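Local coordinates for designed protein (Trypanosoma brucei, PDB 6IEV) that is a designed protein with a thioredoxin-like fold, probably used to study what keeps a protein stable at high temperature, at residues R116-L119 and D120-A124; R61-A64 and E65-D69. One frame throughout, in Å; residues are numbered along the deposited sequence.

Contact 1 (R116-L119 and D120-A124); sequences RVTL and DELLA
Arg116 and Asp120 meet one turn apart on the C-terminal helix of this thioredoxin-like fold, within helix 112-123, where i to i+4 backbone bonds run through the last turns. Asp120 N donates to Arg116 O at 2.9 Å, and the next three residues repeat the pattern, ending with Leu123 N on Leu119 O at 3.0 Å.

The Asp120 side chain folds back along this turn. Asp120 CB lies 3.5 Å from Arg116 O, and because CG stands anti to its own carbonyl carbon (chi1 -78°), Asp120 CG sits 3.4 Å from Arg116 O. OD1 packs against Phe67. Asp120 OD2 is also 3.4 Å from Arg116 O, a meeting of two acceptors without a hydrogen bond, and has Asp111 OD2 of the second subunit close by, a like charge. Asp120 OD2 comes to 4.0 Å from Arg116 CG. The arginine runs extended from CG to NE and crosses the aspartate obliquely, its guanidinium plane turned 57° from the carboxylate. Arg116 NE and Asp120 OD2 stay 4.5 Å apart, too far for a salt bridge; the guanidinium instead makes salt bridges to Asp111 and Asp113 of the second subunit, so Arg116 belongs to the subunit interface.

Thr118 and Leu122 run alongside each other near strand 102-108. Thr118 OG1 turns back to bond Lys114 O, while Thr118 CG2 rests 4.0 Å from Leu122 CD1.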
ATOM      1  N   ARG A 116     -10.172   5.435  -3.437  1.00 44.55           N
ATOM      2  CA  ARG A 116      -9.387   4.204  -3.323  1.00 42.38           C
ATOM      3  C   ARG A 116     -10.283   2.967  -3.390  1.00 41.88           C
ATOM      4  O   ARG A 116      -9.957   1.990  -4.078  1.00 43.40           O
ATOM      5  CB  ARG A 116      -8.557   4.226  -2.043  1.00 36.21           C
ATOM      6  CG  ARG A 116      -7.524   3.110  -2.014  1.00 44.33           C
ATOM      7  CD  ARG A 116      -6.572   3.292  -0.865  1.00 48.85           C
ATOM      8  NE  ARG A 116      -5.566   2.231  -0.848  1.00 55.59           N
ATOM      9  CZ  ARG A 116      -4.457   2.258  -0.114  1.00 55.00           C
ATOM     10  NH1 ARG A 116      -4.190   3.295   0.668  1.00 57.88           N
ATOM     11  NH2 ARG A 116      -3.613   1.238  -0.164  1.00 52.76           N
ATOM     12  N   VAL A 117     -11.425   2.995  -2.696  1.00 47.54           N
ATOM     13  CA  VAL A 117     -12.349   1.858  -2.738  1.00 41.59           C
ATOM     14  C   VAL A 117     -12.819   1.610  -4.161  1.00 44.37           C
ATOM     15  O   VAL A 117     -12.820   0.473  -4.650  1.00 48.02           O
ATOM     16  CB  VAL A 117     -13.534   2.093  -1.788  1.00 49.35           C
ATOM     17  CG1 VAL A 117     -14.563   1.007  -1.973  1.00 51.19           C
ATOM     18  CG2 VAL A 117     -13.052   2.150  -0.348  1.00 55.92           C
ATOM     19  N   THR A 118     -13.213   2.680  -4.854  1.00 50.67           N
ATOM     20  CA  THR A 118     -13.680   2.544  -6.229  1.00 41.10           C
ATOM     21  C   THR A 118     -12.591   1.971  -7.118  1.00 45.39           C
ATOM     22  O   THR A 118     -12.851   1.104  -7.967  1.00 47.31           O
ATOM     23  CB  THR A 118     -14.115   3.910  -6.768  1.00 46.33           C
ATOM     24  OG1 THR A 118     -15.086   4.485  -5.891  1.00 48.20           O
ATOM     25  CG2 THR A 118     -14.676   3.779  -8.181  1.00 40.91           C
ATOM     26  N   LEU A 119     -11.361   2.461  -6.948  1.00 44.07           N
ATOM     27  CA  LEU A 119     -10.254   1.985  -7.765  1.00 42.20           C
ATOM     28  C   LEU A 119      -9.980   0.514  -7.495  1.00 41.41           C
ATOM     29  O   LEU A 119      -9.768  -0.265  -8.430  1.00 41.35           O
ATOM     30  CB  LEU A 119      -9.010   2.839  -7.506  1.00 48.33           C
ATOM     31  CG  LEU A 119      -7.738   2.327  -8.182  1.00 49.27           C
ATOM     32  CD1 LEU A 119      -7.948   2.236  -9.689  1.00 44.42           C
ATOM     33  CD2 LEU A 119      -6.518   3.175  -7.799  1.00 46.83           C
ATOM     34  N   ASP A 120     -10.016   0.107  -6.220  1.00 42.53           N
ATOM     35  CA  ASP A 120      -9.781  -1.300  -5.892  1.00 38.94           C
ATOM     36  C   ASP A 120     -10.819  -2.196  -6.559  1.00 38.09           C
ATOM     37  O   ASP A 120     -10.486  -3.256  -7.108  1.00 41.44           O
ATOM     38  CB  ASP A 120      -9.810  -1.495  -4.373  1.00 44.66           C
ATOM     39  CG  ASP A 120      -8.525  -1.055  -3.698  1.00 53.10           C
ATOM     40  OD1 ASP A 120      -7.466  -1.075  -4.362  1.00 68.42           O
ATOM     41  OD2 ASP A 120      -8.575  -0.711  -2.498  1.00 57.31           O
ATOM     42  N   GLU A 121     -12.075  -1.752  -6.564  1.00 39.70           N
ATOM     43  CA  GLU A 121     -13.147  -2.512  -7.189  1.00 48.72           C
ATOM     44  C   GLU A 121     -12.976  -2.575  -8.704  1.00 48.36           C
ATOM     45  O   GLU A 121     -13.324  -3.584  -9.331  1.00 50.01           O
ATOM     46  CB  GLU A 121     -14.474  -1.863  -6.804  1.00 56.79           C
ATOM     47  CG  GLU A 121     -15.722  -2.646  -7.088  1.00 78.17           C
ATOM     48  CD  GLU A 121     -16.884  -1.730  -7.433  1.00105.88           C
ATOM     49  OE1 GLU A 121     -18.039  -2.205  -7.396  1.00112.85           O
ATOM     50  OE2 GLU A 121     -16.644  -0.542  -7.763  1.00118.90           O
ATOM     51  N   LEU A 122     -12.405  -1.531  -9.313  1.00 47.60           N
ATOM     52  CA  LEU A 122     -12.120  -1.605 -10.743  1.00 44.33           C
ATOM     53  C   LEU A 122     -10.992  -2.576 -11.042  1.00 41.31           C
ATOM     54  O   LEU A 122     -11.034  -3.267 -12.063  1.00 45.27           O
ATOM     55  CB  LEU A 122     -11.800  -0.220 -11.290  1.00 50.27           C
ATOM     56  CG  LEU A 122     -13.081   0.605 -11.306  1.00 54.99           C
ATOM     57  CD1 LEU A 122     -12.782   2.081 -11.272  1.00 65.45           C
ATOM     58  CD2 LEU A 122     -13.908   0.227 -12.521  1.00 43.51           C
ATOM     59  N   LEU A 123      -9.979  -2.648 -10.172  1.00 44.17           N
ATOM     60  CA  LEU A 123      -8.899  -3.609 -10.387  1.00 48.10           C
ATOM     61  C   LEU A 123      -9.321  -5.035 -10.071  1.00 43.54           C
ATOM     62  O   LEU A 123      -8.674  -5.969 -10.542  1.00 43.13           O
ATOM     63  CB  LEU A 123      -7.696  -3.271  -9.506  1.00 49.07           C
ATOM     64  CG  LEU A 123      -7.092  -1.887  -9.733  1.00 53.28           C
ATOM     65  CD1 LEU A 123      -5.958  -1.639  -8.754  1.00 53.03           C
ATOM     66  CD2 LEU A 123      -6.617  -1.799 -11.172  1.00 44.04           C
ATOM     67  N   ALA A 124     -10.433  -5.220  -9.372  1.00 43.35           N
ATOM     68  CA  ALA A 124     -10.886  -6.555  -9.025  1.00 44.22           C
ATOM     69  C   ALA A 124     -11.564  -7.216 -10.220  1.00 49.09           C
ATOM     70  O   ALA A 124     -11.825  -6.587 -11.243  1.00 51.95           O
ATOM     71  CB  ALA A 124     -11.844  -6.486  -7.836  1.00 40.75           C
TER

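Contact 2 (R61-A64 and E65-D69); sequences RKLA and EVFPD
Arg61 and Glu65 share a direction at the C-terminal end of helix 53-66, part of a beta-alpha-beta unit of the thioredoxin fold. Their guanidinium and carboxylate planes are turned 79° apart. The arginine chain bends at chi3 (20°), and its NH1 does not touch the acid directly: a water donates to Glu65 OE1 at 3.0 Å and accepts a weak bond from Arg61 NH1. The aliphatic part of the arginine makes the direct approach, Arg61 CG lying 3.9 Å from Glu65 OE1.

Lys62 crosses Glu65 at about a right angle, so that its CG comes near Glu65 OE2 while the ammonium stays beyond salt-bridge distance. From there the lysine slants over Val66: the bend at chi2 (-94°) brings Lys62 CD to 3.7 Å from Val66 CG2, and chi4 then turns Lys62 NZ, which is 3.8 Å from Val66 CG2. Val66 N hydrogen-bonds Lys62 O at 3.0 Å. Val66 also reaches both neighbouring subunits, packing on Asp113 of the second and Glu33 of the third.

Leu63 and Phe67 run at a slant to each other, with Leu63 CG 3.8 Å from Phe67 CD2. Leu63 O lies at the edge of the Phe67 ring, in its plane, 3.2 Å from Phe67 CD2. Phe67 N makes a weak bond to the same Leu63 O as the chain leaves the helix.

Leu63 and Ala64 pack on strand 70-76, and Leu63 and Phe67 also face helix 112-123.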
ATOM      1  N   ARG A  61      -1.003  11.440  -4.109  1.00 54.77           N
ATOM      2  CA  ARG A  61       0.401  11.082  -4.177  1.00 52.11           C
ATOM      3  C   ARG A  61       0.663   9.688  -3.576  1.00 50.25           C
ATOM      4  O   ARG A  61       1.366   8.862  -4.174  1.00 43.78           O
ATOM      5  CB  ARG A  61       1.223  12.133  -3.446  1.00 59.81           C
ATOM      6  CG  ARG A  61       2.629  11.737  -3.483  1.00 68.18           C
ATOM      7  CD  ARG A  61       3.508  12.673  -2.766  1.00 72.99           C
ATOM      8  NE  ARG A  61       2.667  13.433  -1.851  1.00 92.51           N
ATOM      9  CZ  ARG A  61       2.926  13.690  -0.567  1.00101.35           C
ATOM     10  NH1 ARG A  61       3.907  13.028   0.097  1.00102.92           N
ATOM     11  NH2 ARG A  61       2.081  14.440   0.130  1.00101.94           N
ATOM     12  N   LYS A  62       0.118   9.405  -2.384  1.00 55.40           N
ATOM     13  CA  LYS A  62       0.327   8.075  -1.798  1.00 60.84           C
ATOM     14  C   LYS A  62      -0.282   6.995  -2.667  1.00 56.21           C
ATOM     15  O   LYS A  62       0.268   5.897  -2.793  1.00 62.85           O
ATOM     16  CB  LYS A  62      -0.245   7.974  -0.386  1.00 66.67           C
ATOM     17  CG  LYS A  62       0.647   7.133   0.569  1.00 77.03           C
ATOM     18  CD  LYS A  62       0.233   5.662   0.653  1.00 76.34           C
ATOM     19  CE  LYS A  62       0.840   4.968   1.879  1.00 76.02           C
ATOM     20  NZ  LYS A  62       2.274   4.581   1.680  1.00 76.36           N
ATOM     21  N   LEU A  63      -1.426   7.283  -3.266  1.00 50.81           N
ATOM     22  CA  LEU A  63      -2.065   6.265  -4.076  1.00 47.25           C
ATOM     23  C   LEU A  63      -1.227   5.937  -5.305  1.00 57.14           C
ATOM     24  O   LEU A  63      -1.283   4.810  -5.808  1.00 62.35           O
ATOM     25  CB  LEU A  63      -3.476   6.733  -4.435  1.00 51.95           C
ATOM     26  CG  LEU A  63      -4.408   5.813  -5.206  1.00 63.31           C
ATOM     27  CD1 LEU A  63      -5.827   6.178  -4.835  1.00 69.19           C
ATOM     28  CD2 LEU A  63      -4.202   5.976  -6.701  1.00 73.66           C
ATOM     29  N   ALA A  64      -0.444   6.897  -5.806  1.00 59.92           N
ATOM     30  CA  ALA A  64       0.444   6.569  -6.918  1.00 59.11           C
ATOM     31  C   ALA A  64       1.612   5.722  -6.442  1.00 58.14           C
ATOM     32  O   ALA A  64       2.151   4.908  -7.206  1.00 49.91           O
ATOM     33  CB  ALA A  64       0.966   7.846  -7.583  1.00 60.53           C
ATOM     34  N   GLU A  65       2.030   5.924  -5.190  1.00 58.04           N
ATOM     35  CA  GLU A  65       3.146   5.161  -4.647  1.00 41.97           C
ATOM     36  C   GLU A  65       2.757   3.708  -4.419  1.00 47.78           C
ATOM     37  O   GLU A  65       3.538   2.800  -4.717  1.00 55.66           O
ATOM     38  CB  GLU A  65       3.618   5.801  -3.341  1.00 43.69           C
ATOM     39  CG  GLU A  65       4.134   7.235  -3.489  1.00 49.38           C
ATOM     40  CD  GLU A  65       4.503   7.881  -2.155  1.00 68.18           C
ATOM     41  OE1 GLU A  65       5.069   8.995  -2.164  1.00 75.94           O
ATOM     42  OE2 GLU A  65       4.234   7.279  -1.096  1.00 77.69           O
ATOM     43  N   VAL A  66       1.531   3.467  -3.949  1.00 52.11           N
ATOM     44  CA  VAL A  66       1.077   2.124  -3.599  1.00 51.47           C
ATOM     45  C   VAL A  66       0.477   1.376  -4.776  1.00 53.89           C
ATOM     46  O   VAL A  66       0.277   0.155  -4.693  1.00 61.87           O
ATOM     47  CB  VAL A  66       0.097   2.293  -2.418  1.00 50.00           C
ATOM     48  CG1 VAL A  66      -0.880   1.156  -2.314  1.00 58.48           C
ATOM     49  CG2 VAL A  66       0.873   2.458  -1.140  1.00 46.13           C
ATOM     50  N   PHE A  67       0.278   2.038  -5.904  1.00 52.04           N
ATOM     51  CA  PHE A  67      -0.290   1.391  -7.072  1.00 53.98           C
ATOM     52  C   PHE A  67       0.676   1.533  -8.233  1.00 68.49           C
ATOM     53  O   PHE A  67       0.919   2.654  -8.712  1.00 64.51           O
ATOM     54  CB  PHE A  67      -1.660   1.972  -7.419  1.00 45.70           C
ATOM     55  CG  PHE A  67      -2.758   1.469  -6.526  1.00 46.11           C
ATOM     56  CD1 PHE A  67      -3.359   0.255  -6.770  1.00 61.96           C
ATOM     57  CD2 PHE A  67      -3.161   2.200  -5.419  1.00 40.55           C
ATOM     58  CE1 PHE A  67      -4.357  -0.209  -5.942  1.00 66.25           C
ATOM     59  CE2 PHE A  67      -4.161   1.742  -4.593  1.00 45.12           C
ATOM     60  CZ  PHE A  67      -4.759   0.542  -4.854  1.00 54.83           C
ATOM     61  N   PRO A  68       1.207   0.453  -8.710  1.00 76.52           N
ATOM     62  CA  PRO A  68       2.325   0.529  -9.649  1.00 74.02           C
ATOM     63  C   PRO A  68       1.888   1.011 -11.016  1.00 61.67           C
ATOM     64  O   PRO A  68       2.526   1.883 -11.615  1.00 62.45           O
ATOM     65  CB  PRO A  68       2.836  -0.919  -9.692  1.00 80.74           C
ATOM     66  CG  PRO A  68       1.618  -1.781  -9.319  1.00 81.66           C
ATOM     67  CD  PRO A  68       0.575  -0.880  -8.685  1.00 82.39           C
ATOM     68  N   ASP A  69       0.812   0.415 -11.532  1.00 52.96           N
ATOM     69  CA  ASP A  69       0.354   0.670 -12.888  1.00 65.03           C
ATOM     70  C   ASP A  69      -0.669   1.793 -12.964  1.00 57.64           C
ATOM     71  O   ASP A  69      -1.472   1.834 -13.909  1.00 60.14           O
ATOM     72  CB  ASP A  69      -0.224  -0.618 -13.475  1.00 82.11           C
ATOM     73  CG  ASP A  69       0.826  -1.702 -13.640  1.00 92.57           C
ATOM     74  OD1 ASP A  69       1.236  -2.311 -12.623  1.00 96.26           O
ATOM     75  OD2 ASP A  69       1.242  -1.941 -14.796  1.00 96.31           O
TER
HETATM   76  O   HOH W   1       4.935  10.273   0.590  1.00 72.17           O

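From the N terminus the chain first meets contact 2, which spans the end of helix 53-66 and the turn leading into strand 70-76. Contact 1 follows near the C terminus, in the last turns of helix 112-123. Each is continuous in sequence and closes no long loop; they come in series, neither nesting nor crossing. In space their centres are about 13 Å apart. The helices meet through Leu119 and Leu63, with Leu119 CD2 3.8 Å from Leu63 CD2, and Phe67, just past helix 53-66, packs on Leu123. The beta-alpha-beta unit of 40-46, 53-66 and 70-76 is thereby joined to the C-terminal helix, and both contacts also touch the second subunit.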